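Local coordinates for lectin (Polyandrocarpa misakiensis, PDB 1BYF), which binds galactose with the help of calcium as a homodimeric C-type lectin and takes part in the animal's defence against microorganisms, at residues N59-Y65 with N89-L95; L81-P87 with Y103-D108. All blocks are in the same frame, centred on the assembly; numbering follows the deposited sequence.

Contact 1: residues N59-Y65 with N89-L95; sequences NLQDGAY and NPQSWQL. With CA (calcium ion), chain C.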
loop_
_atom_site.group_PDB
_atom_site.type_symbol
_atom_site.label_atom_id
_atom_site.label_comp_id
_atom_site.label_asym_id
_atom_site.label_seq_id
_atom_site.Cartn_x
_atom_site.Cartn_y
_atom_site.Cartn_z
ATOM N N ASN A 59 9.904 22.462 1.098
ATOM C CA ASN A 59 10.861 23.514 0.752
ATOM C C ASN A 59 11.572 24.060 1.988
ATOM O O ASN A 59 12.125 25.167 1.942
ATOM C CB ASN A 59 10.109 24.658 0.056
ATOM C CG ASN A 59 9.310 25.537 0.995
ATOM O OD1 ASN A 59 9.090 25.236 2.172
ATOM N ND2 ASN A 59 8.858 26.683 0.480
ATOM N N LEU A 60 11.520 23.347 3.101
ATOM C CA LEU A 60 12.050 23.821 4.367
ATOM C C LEU A 60 13.538 24.094 4.444
ATOM O O LEU A 60 13.940 24.953 5.251
ATOM C CB LEU A 60 11.623 22.863 5.499
ATOM C CG LEU A 60 10.107 22.603 5.564
ATOM C CD1 LEU A 60 9.773 21.569 6.634
ATOM C CD2 LEU A 60 9.349 23.899 5.845
ATOM N N GLN A 61 14.365 23.396 3.679
ATOM C CA GLN A 61 15.801 23.647 3.744
ATOM C C GLN A 61 16.195 24.853 2.896
ATOM O O GLN A 61 16.813 25.795 3.392
ATOM C CB GLN A 61 16.614 22.434 3.285
ATOM C CG GLN A 61 18.115 22.647 3.456
ATOM C CD GLN A 61 18.923 21.466 2.960
ATOM O OE1 GLN A 61 18.956 20.418 3.605
ATOM N NE2 GLN A 61 19.566 21.643 1.811
ATOM N N ASP A 62 15.831 24.818 1.619
ATOM C CA ASP A 62 16.213 25.875 0.694
ATOM C C ASP A 62 15.163 26.913 0.357
ATOM O O ASP A 62 15.509 27.868 -0.358
ATOM C CB ASP A 62 16.751 25.210 -0.586
ATOM C CG ASP A 62 17.910 24.264 -0.320
ATOM O OD1 ASP A 62 18.530 24.346 0.763
ATOM O OD2 ASP A 62 18.214 23.422 -1.194
ATOM N N GLY A 63 13.920 26.831 0.805
ATOM C CA GLY A 63 12.867 27.785 0.557
ATOM C C GLY A 63 12.328 27.915 -0.853
ATOM O O GLY A 63 12.766 27.260 -1.798
ATOM N N ALA A 64 11.346 28.806 -1.014
ATOM C CA ALA A 64 10.736 29.083 -2.315
ATOM C C ALA A 64 10.309 27.806 -3.014
ATOM O O ALA A 64 9.643 26.964 -2.396
ATOM C CB ALA A 64 11.711 29.907 -3.152
ATOM N N TYR A 65 10.662 27.637 -4.281
ATOM C CA TYR A 65 10.318 26.414 -4.995
ATOM C C TYR A 65 11.550 25.530 -5.153
ATOM O O TYR A 65 11.748 24.883 -6.178
ATOM C CB TYR A 65 9.613 26.661 -6.314
ATOM C CG TYR A 65 8.243 27.291 -6.235
ATOM C CD1 TYR A 65 7.477 27.261 -5.079
ATOM C CD2 TYR A 65 7.688 27.895 -7.361
ATOM C CE1 TYR A 65 6.221 27.835 -5.030
ATOM C CE2 TYR A 65 6.431 28.469 -7.322
ATOM C CZ TYR A 65 5.704 28.437 -6.155
ATOM O OH TYR A 65 4.451 29.011 -6.110
ATOM N N ASN A 89 1.693 27.985 -4.661
ATOM C CA ASN A 89 1.501 28.738 -3.416
ATOM C C ASN A 89 2.609 29.770 -3.280
ATOM O O ASN A 89 3.654 29.667 -3.927
ATOM C CB ASN A 89 1.445 27.794 -2.217
ATOM C CG ASN A 89 0.152 27.007 -2.122
ATOM O OD1 ASN A 89 -0.330 26.436 -3.100
ATOM N ND2 ASN A 89 -0.438 26.975 -0.929
ATOM N N PRO A 90 2.397 30.792 -2.471
ATOM C CA PRO A 90 3.379 31.859 -2.304
ATOM C C PRO A 90 4.741 31.306 -1.925
ATOM O O PRO A 90 4.837 30.497 -1.000
ATOM C CB PRO A 90 2.773 32.745 -1.228
ATOM C CG PRO A 90 1.310 32.454 -1.255
ATOM C CD PRO A 90 1.176 31.011 -1.657
ATOM N N GLN A 91 5.803 31.733 -2.594
ATOM C CA GLN A 91 7.140 31.243 -2.303
ATOM C C GLN A 91 7.675 31.612 -0.932
ATOM O O GLN A 91 8.642 30.985 -0.483
ATOM C CB GLN A 91 8.106 31.719 -3.401
ATOM C CG GLN A 91 7.741 31.060 -4.728
ATOM C CD GLN A 91 8.510 31.621 -5.899
ATOM O OE1 GLN A 91 9.740 31.657 -5.888
ATOM N NE2 GLN A 91 7.784 32.061 -6.921
ATOM N N SER A 92 7.060 32.567 -0.249
ATOM C CA SER A 92 7.537 32.963 1.073
ATOM C C SER A 92 7.107 31.975 2.148
ATOM O O SER A 92 7.642 31.996 3.257
ATOM C CB SER A 92 7.054 34.369 1.424
ATOM O OG SER A 92 5.647 34.420 1.573
ATOM N N TRP A 93 6.140 31.118 1.842
ATOM C CA TRP A 93 5.653 30.156 2.817
ATOM C C TRP A 93 6.542 28.918 2.957
ATOM O O TRP A 93 7.262 28.531 2.045
ATOM C CB TRP A 93 4.289 29.599 2.400
ATOM C CG TRP A 93 3.125 30.522 2.332
ATOM C CD1 TRP A 93 3.123 31.889 2.348
ATOM C CD2 TRP A 93 1.751 30.125 2.180
ATOM N NE1 TRP A 93 1.841 32.364 2.240
ATOM C CE2 TRP A 93 0.977 31.302 2.134
ATOM C CE3 TRP A 93 1.103 28.888 2.083
ATOM C CZ2 TRP A 93 -0.409 31.279 2.003
ATOM C CZ3 TRP A 93 -0.272 28.865 1.953
ATOM C CH2 TRP A 93 -1.015 30.056 1.911
ATOM N N GLN A 94 6.371 28.265 4.102
ATOM C CA GLN A 94 7.012 26.962 4.310
ATOM C C GLN A 94 6.053 26.018 3.569
ATOM O O GLN A 94 4.873 26.005 3.928
ATOM C CB GLN A 94 7.125 26.598 5.775
ATOM C CG GLN A 94 8.104 27.440 6.572
ATOM C CD GLN A 94 8.087 27.113 8.049
ATOM O OE1 GLN A 94 7.305 26.291 8.527
ATOM N NE2 GLN A 94 8.968 27.757 8.811
ATOM N N LEU A 95 6.500 25.354 2.520
ATOM C CA LEU A 95 5.604 24.510 1.742
ATOM C C LEU A 95 5.946 23.027 1.796
ATOM O O LEU A 95 7.102 22.620 1.668
ATOM C CB LEU A 95 5.580 24.998 0.289
ATOM C CG LEU A 95 5.110 26.455 0.138
ATOM C CD1 LEU A 95 5.546 27.005 -1.208
ATOM C CD2 LEU A 95 3.599 26.548 0.317
HETATM CA CA CA C . -0.600 24.355 -4.411
HETATM O O HOH W 1 10.208 29.657 1.791
#
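The carboxamide of Asn59 reaches across to the backbone of Trp93 and Leu95 and uses both of its polar atoms there. Asn59 OD1 accepts the amide of Leu95 (Leu95 N to Asn59 OD1 2.6 Å), the N-H arriving from above the carbonyl plane. Asn59 ND2 sends one hydrogen to Trp93 O at 2.9 Å, almost dead straight at 177°, and the other back to Ala64 O within its own loop. Both acceptors lie in the amide plane, which fixes the rotation of this buried group. With CG between the backbone N and the carbonyl carbon (chi1 76°), the carboxamide is turned to the other loop; Asn59 N adds a backbone bond to Leu95 O. In this way two loop segments of the long-loop region of the C-type lectin fold are joined largely through one side chain. Tyr65 makes the second focus. The side chains of Tyr65 and Gln91 cross at about a right angle; Gln91 CG lies over the centre of one ring face, 3.6 Å from the Tyr65 centroid (a CH-pi contact), and its amide is stacked, 26° from the ring plane. Leu95 CD1 comes to the ring edge instead, 4.0 Å from Tyr65 CE1. The phenol OH reaches the carbonyl of Asn89, whose own side chain binds calcium through OD1 at 2.5 Å. Toward the surface, Leu60 CD2 rests on Gln94 CB at 3.5 Å, and a water connects Ala64 N with Gln91 O.

Contact 2: residues L81-P87 with Y103-D108; sequences LWSPNEP and YNLLDD. With CA (calcium ion), chain C.
Trp82 and Leu106 meet through their backbones in a single beta bridge, flanked by two hydrogen bonds: Leu106 N to Leu81 O, and Ser83 N to Leu106 O at 2.8 Å. Ser83 grips that same carbonyl twice. Its hydroxyl, placed beside its own backbone N, bonds Leu106 O from 51° out of the carbonyl plane, whereas the amide comes in on a lone pair.

Apolar contacts surround the bridge residues. Leu81 and Leu106 run alongside each other in the same direction, with Leu81 CB 3.6 Å from Leu106 CD1. The Tyr103 ring is covered on one face by Pro84 CD, 3.5 Å from its centroid, a CH-pi contact. The indole of Trp82 has Pro87 CD over one face, and its CZ3 edge abuts the peptide between Asp107 and Asp108.

Metal coordination joins Glu86 to Asp107 and Asp108. Glu86 OE1 and Asp107 OD1 each bind calcium at 2.2 Å, their carboxylates turned 82° apart, and Asp108 contributes both OD1 and its carbonyl O. The bend at chi2 of Glu86 (-65°) brings its carboxylate round to the ion. The shared positive ion probably offsets the repulsion of three acidic groups so close together. Ser88 OG bonds Glu86 OE1 and Ser88 N bonds Asp108 OD1, consistent with a second-shell role, and the cis peptide before Pro87 belongs to the calcium site of C-type lectins, the carbohydrate-binding site here.

Gln98 of strand 96-100 holds Asp107 OD2 and pairs with the Asp107 backbone, so strand 105-109 carries this loop on one side and its sheet neighbour on the other, while Leu81 packs against Val39 of helix 36-49 and Trp69 of strand 68-69.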
loop_
_atom_site.group_PDB
_atom_site.type_symbol
_atom_site.label_atom_id
_atom_site.label_comp_id
_atom_site.label_asym_id
_atom_site.label_seq_id
_atom_site.Cartn_x
_atom_site.Cartn_y
_atom_site.Cartn_z
ATOM N N LEU A 81 5.273 15.017 -12.098
ATOM C CA LEU A 81 4.544 14.582 -10.913
ATOM C C LEU A 81 3.543 15.611 -10.405
ATOM O O LEU A 81 2.526 15.252 -9.808
ATOM C CB LEU A 81 5.507 14.203 -9.787
ATOM C CG LEU A 81 6.335 12.931 -9.984
ATOM C CD1 LEU A 81 7.426 12.820 -8.935
ATOM C CD2 LEU A 81 5.449 11.698 -9.962
ATOM N N TRP A 82 3.827 16.887 -10.627
ATOM C CA TRP A 82 2.969 17.965 -10.186
ATOM C C TRP A 82 1.619 18.007 -10.893
ATOM O O TRP A 82 1.494 17.762 -12.094
ATOM C CB TRP A 82 3.638 19.333 -10.402
ATOM C CG TRP A 82 4.888 19.564 -9.617
ATOM C CD1 TRP A 82 6.170 19.497 -10.075
ATOM C CD2 TRP A 82 4.981 19.907 -8.227
ATOM N NE1 TRP A 82 7.055 19.770 -9.062
ATOM C CE2 TRP A 82 6.347 20.028 -7.917
ATOM C CE3 TRP A 82 4.040 20.113 -7.218
ATOM C CZ2 TRP A 82 6.800 20.351 -6.638
ATOM C CZ3 TRP A 82 4.485 20.432 -5.949
ATOM C CH2 TRP A 82 5.854 20.551 -5.671
ATOM N N SER A 83 0.593 18.390 -10.135
ATOM C CA SER A 83 -0.729 18.579 -10.716
ATOM C C SER A 83 -0.598 19.773 -11.677
ATOM O O SER A 83 0.342 20.553 -11.538
ATOM C CB SER A 83 -1.779 18.943 -9.680
ATOM O OG SER A 83 -1.844 18.058 -8.582
ATOM N N PRO A 84 -1.544 19.898 -12.583
ATOM C CA PRO A 84 -1.582 21.025 -13.494
ATOM C C PRO A 84 -1.596 22.327 -12.702
ATOM O O PRO A 84 -2.330 22.493 -11.726
ATOM C CB PRO A 84 -2.866 20.835 -14.281
ATOM C CG PRO A 84 -3.228 19.399 -14.114
ATOM C CD PRO A 84 -2.697 18.987 -12.765
ATOM N N ASN A 85 -0.740 23.256 -13.106
ATOM C CA ASN A 85 -0.640 24.569 -12.492
ATOM C C ASN A 85 -0.143 24.569 -11.054
ATOM O O ASN A 85 -0.447 25.497 -10.294
ATOM C CB ASN A 85 -1.978 25.316 -12.555
ATOM C CG ASN A 85 -2.488 25.479 -13.970
ATOM O OD1 ASN A 85 -3.671 25.247 -14.232
ATOM N ND2 ASN A 85 -1.614 25.877 -14.891
ATOM N N GLU A 86 0.638 23.571 -10.665
ATOM C CA GLU A 86 1.249 23.523 -9.333
ATOM C C GLU A 86 2.723 23.227 -9.596
ATOM O O GLU A 86 3.007 22.621 -10.630
ATOM C CB GLU A 86 0.624 22.462 -8.438
ATOM C CG GLU A 86 -0.861 22.609 -8.188
ATOM C CD GLU A 86 -1.271 23.842 -7.416
ATOM O OE1 GLU A 86 -0.490 24.375 -6.596
ATOM O OE2 GLU A 86 -2.427 24.288 -7.597
ATOM N N PRO A 87 3.620 23.631 -8.727
ATOM C CA PRO A 87 3.310 24.351 -7.510
ATOM C C PRO A 87 2.895 25.793 -7.752
ATOM O O PRO A 87 3.361 26.416 -8.711
ATOM C CB PRO A 87 4.637 24.308 -6.747
ATOM C CG PRO A 87 5.669 24.307 -7.829
ATOM C CD PRO A 87 5.083 23.412 -8.890
ATOM N N TYR A 103 -6.425 15.969 -8.523
ATOM C CA TYR A 103 -5.804 15.417 -9.715
ATOM C C TYR A 103 -5.096 14.085 -9.471
ATOM O O TYR A 103 -4.704 13.421 -10.432
ATOM C CB TYR A 103 -4.757 16.404 -10.249
ATOM C CG TYR A 103 -5.296 17.746 -10.687
ATOM C CD1 TYR A 103 -5.878 17.896 -11.942
ATOM C CD2 TYR A 103 -5.215 18.860 -9.865
ATOM C CE1 TYR A 103 -6.366 19.119 -12.360
ATOM C CE2 TYR A 103 -5.699 20.091 -10.271
ATOM C CZ TYR A 103 -6.275 20.210 -11.523
ATOM O OH TYR A 103 -6.762 21.430 -11.936
ATOM N N ASN A 104 -4.906 13.741 -8.209
ATOM C CA ASN A 104 -4.171 12.542 -7.817
ATOM C C ASN A 104 -2.730 12.725 -8.302
ATOM O O ASN A 104 -2.068 11.832 -8.813
ATOM C CB ASN A 104 -4.776 11.233 -8.289
ATOM C CG ASN A 104 -4.220 10.006 -7.592
ATOM O OD1 ASN A 104 -3.974 8.948 -8.198
ATOM N ND2 ASN A 104 -3.985 10.116 -6.294
ATOM N N LEU A 105 -2.253 13.953 -8.106
ATOM C CA LEU A 105 -0.913 14.370 -8.482
ATOM C C LEU A 105 -0.378 15.309 -7.399
ATOM O O LEU A 105 -1.150 15.728 -6.527
ATOM C CB LEU A 105 -0.866 15.016 -9.859
ATOM C CG LEU A 105 -0.949 14.116 -11.092
ATOM C CD1 LEU A 105 -0.927 14.951 -12.372
ATOM C CD2 LEU A 105 0.185 13.102 -11.133
ATOM N N LEU A 106 0.907 15.606 -7.423
ATOM C CA LEU A 106 1.524 16.413 -6.382
ATOM C C LEU A 106 1.062 17.864 -6.355
ATOM O O LEU A 106 0.654 18.453 -7.349
ATOM C CB LEU A 106 3.049 16.331 -6.488
ATOM C CG LEU A 106 3.682 14.943 -6.424
ATOM C CD1 LEU A 106 5.199 15.100 -6.342
ATOM C CD2 LEU A 106 3.178 14.132 -5.233
ATOM N N ASP A 107 1.134 18.427 -5.154
ATOM C CA ASP A 107 0.704 19.810 -4.940
ATOM C C ASP A 107 1.386 20.378 -3.707
ATOM O O ASP A 107 1.631 19.640 -2.753
ATOM C CB ASP A 107 -0.822 19.835 -4.802
ATOM C CG ASP A 107 -1.338 21.172 -4.301
ATOM O OD1 ASP A 107 -0.935 22.196 -4.903
ATOM O OD2 ASP A 107 -2.109 21.184 -3.322
ATOM N N ASP A 108 1.687 21.676 -3.746
ATOM C CA ASP A 108 2.296 22.348 -2.608
ATOM C C ASP A 108 1.200 22.949 -1.724
ATOM O O ASP A 108 0.248 23.552 -2.205
ATOM C CB ASP A 108 3.274 23.437 -3.026
ATOM C CG ASP A 108 2.683 24.522 -3.905
ATOM O OD1 ASP A 108 1.732 24.291 -4.673
ATOM O OD2 ASP A 108 3.213 25.650 -3.836
HETATM CA CA CA C . -0.600 24.355 -4.411
#

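In the fold
From the N terminus the chain passes helix 36-49 and strand 57-58 and enters 59-65, the first half of contact 1. After strand 68-69 it runs through 81-87, the first half of contact 2, then returns in 89-95 to complete contact 1, closing a loop of 23 residues. Strand 96-100 follows, and 103-108 closes contact 2 over 15 residues. The segments alternate, so the two closures cross rather than nest. They meet at the calcium ion: Asn89 from contact 1 completes the protein ligands supplied by contact 2, and Asn89 N probably bonds Asp108 OD2. The long loops are thereby tied to one another and to strand 105-109 of the main sheet.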